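PDB 4EVW: nucleoside-diphosphate-sugar pyrophosphorylase from Vibrio cholerae, which probably transfers a nucleotidyl group from a nucleoside triphosphate to a sugar phosphate, yielding a nucleoside-diphosphate sugar and pyrophosphate. Local coordinates for residues Val191-Pro194 with Ser195-Glu199. The protein carries 1 engineered substitution. Residues are numbered along the deposited sequence; the frame is centred on the assembly and turned at random.
Sequences VARP and SQEWE
Arg-193 holds its guanidinium, tilted, over one face of the Trp-198 indole in a cation-pi contact, Arg-193 CZ standing 4.4 Å from the centroid of the five-membered ring and almost on its normal. The two planes are inclined by 41°, which brings Arg-193 NH1 down to the indole, 3.6 Å from Trp-198 CE2. The backbone of the same arginine holds the ring's edge: Trp-198 NE1 donates to Arg-193 O at 3.0 Å, in the indole plane but from above the carbonyl plane. Beside this bond, Trp-198 CZ2 meets Val-191 O edge-on. Bends at chi2 (138°) and chi3 (78°) fold the arginine chain back over the indole. Glu-197 flanks it, its carboxylate steeply turned against the guanidinium; Arg-193 NE and Glu-197 OE1 make a long salt bridge of 3.8 Å, and water 2 bridges the same two atoms. Water 1, in the guanidinium plane, accepts from Arg-193 NH2 and Glu-199 N. Pro-194 O receives Glu-197 N at 3.0 Å, and Ser-195 O receives Trp-198 N, closing the short 3-10 turn. Leu-203 packs on Val-191 and Trp-198, and Tyr-190 offers Arg-193 a second cation-pi partner. On this surface loop after helix 180-191, with a magnesium ion about 4 Å from the Glu-197 side chain, aromatic, carboxylate and water contacts together probably restrain the guanidinium's orientation and help to balance its positive charge.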
loop_
_atom_site.group_PDB
_atom_site.type_symbol
_atom_site.label_atom_id
_atom_site.label_comp_id
_atom_site.label_asym_id
_atom_site.label_seq_id
_atom_site.Cartn_x
_atom_site.Cartn_y
_atom_site.Cartn_z
ATOM N N VAL A 191 -6.410 -6.567 -15.462
ATOM C CA VAL A 191 -7.598 -7.404 -15.327
ATOM C C VAL A 191 -8.139 -7.878 -16.675
ATOM O O VAL A 191 -9.019 -8.735 -16.722
ATOM C CB VAL A 191 -8.723 -6.704 -14.504
ATOM C CG1 VAL A 191 -8.187 -6.324 -13.121
ATOM C CG2 VAL A 191 -9.263 -5.488 -15.237
ATOM N N ALA A 192 -7.596 -7.343 -17.767
ATOM C CA ALA A 192 -8.024 -7.743 -19.108
ATOM C C ALA A 192 -7.083 -8.766 -19.755
ATOM O O ALA A 192 -7.287 -9.151 -20.903
ATOM C CB ALA A 192 -8.161 -6.512 -20.013
ATOM N N ARG A 193 -6.056 -9.203 -19.031
ATOM C CA ARG A 193 -5.113 -10.200 -19.558
ATOM C C ARG A 193 -5.836 -11.459 -20.031
ATOM O O ARG A 193 -6.838 -11.860 -19.443
ATOM C CB ARG A 193 -4.122 -10.656 -18.473
ATOM C CG ARG A 193 -3.004 -9.696 -18.122
ATOM C CD ARG A 193 -2.790 -9.667 -16.607
ATOM N NE ARG A 193 -2.052 -10.801 -16.064
ATOM C CZ ARG A 193 -2.417 -11.491 -14.985
ATOM N NH1 ARG A 193 -3.526 -11.183 -14.321
ATOM N NH2 ARG A 193 -1.651 -12.476 -14.549
ATOM N N PRO A 194 -5.342 -12.089 -21.114
ATOM C CA PRO A 194 -5.963 -13.319 -21.619
ATOM C C PRO A 194 -5.920 -14.318 -20.468
ATOM O O PRO A 194 -4.943 -14.361 -19.717
ATOM C CB PRO A 194 -5.037 -13.735 -22.757
ATOM C CG PRO A 194 -4.590 -12.421 -23.309
ATOM C CD PRO A 194 -4.351 -11.564 -22.073
ATOM N N SER A 195 -6.970 -15.121 -20.338
ATOM C CA SER A 195 -7.072 -16.086 -19.248
ATOM C C SER A 195 -5.864 -16.981 -18.984
ATOM O O SER A 195 -5.585 -17.316 -17.833
ATOM C CB SER A 195 -8.311 -16.961 -19.452
ATOM O OG SER A 195 -8.267 -17.622 -20.704
ATOM N N GLN A 196 -5.145 -17.374 -20.031
ATOM C CA GLN A 196 -3.995 -18.250 -19.846
ATOM C C GLN A 196 -2.908 -17.660 -18.954
ATOM O O GLN A 196 -2.099 -18.398 -18.388
ATOM C CB GLN A 196 -3.396 -18.645 -21.206
ATOM C CG GLN A 196 -3.079 -17.475 -22.124
ATOM C CD GLN A 196 -4.198 -17.171 -23.112
ATOM O OE1 GLN A 196 -5.384 -17.236 -22.773
ATOM N NE2 GLN A 196 -3.822 -16.821 -24.340
ATOM N N GLU A 197 -2.890 -16.338 -18.814
ATOM C CA GLU A 197 -1.879 -15.675 -17.991
ATOM C C GLU A 197 -2.217 -15.627 -16.506
ATOM O O GLU A 197 -1.376 -15.260 -15.686
ATOM C CB GLU A 197 -1.670 -14.239 -18.469
ATOM C CG GLU A 197 -1.232 -14.101 -19.910
ATOM C CD GLU A 197 -0.891 -12.665 -20.256
ATOM O OE1 GLU A 197 -0.510 -11.911 -19.334
ATOM O OE2 GLU A 197 -0.988 -12.293 -21.442
ATOM N N TRP A 198 -3.446 -15.986 -16.151
ATOM C CA TRP A 198 -3.850 -15.925 -14.752
ATOM C C TRP A 198 -3.388 -17.107 -13.919
ATOM O O TRP A 198 -3.733 -18.251 -14.208
ATOM C CB TRP A 198 -5.368 -15.782 -14.653
ATOM C CG TRP A 198 -5.867 -14.488 -15.199
ATOM C CD1 TRP A 198 -5.922 -14.114 -16.510
ATOM C CD2 TRP A 198 -6.378 -13.385 -14.442
ATOM N NE1 TRP A 198 -6.442 -12.845 -16.617
ATOM C CE2 TRP A 198 -6.730 -12.376 -15.365
ATOM C CE3 TRP A 198 -6.573 -13.154 -13.075
ATOM C CZ2 TRP A 198 -7.268 -11.148 -14.959
ATOM C CZ3 TRP A 198 -7.108 -11.931 -12.673
ATOM C CH2 TRP A 198 -7.450 -10.945 -13.615
ATOM N N GLU A 199 -2.621 -16.819 -12.872
ATOM C CA GLU A 199 -2.099 -17.850 -11.982
ATOM C C GLU A 199 -2.828 -17.847 -10.649
ATOM O O GLU A 199 -2.636 -18.738 -9.823
ATOM C CB GLU A 199 -0.614 -17.617 -11.719
ATOM C CG GLU A 199 0.229 -17.505 -12.967
ATOM C CD GLU A 199 1.706 -17.472 -12.647
ATOM O OE1 GLU A 199 2.227 -16.390 -12.296
ATOM O OE2 GLU A 199 2.342 -18.541 -12.732
HETATM O O HOH W 1 -2.116 -14.005 -12.315
HETATM O O HOH W 2 0.793 -11.911 -16.507
#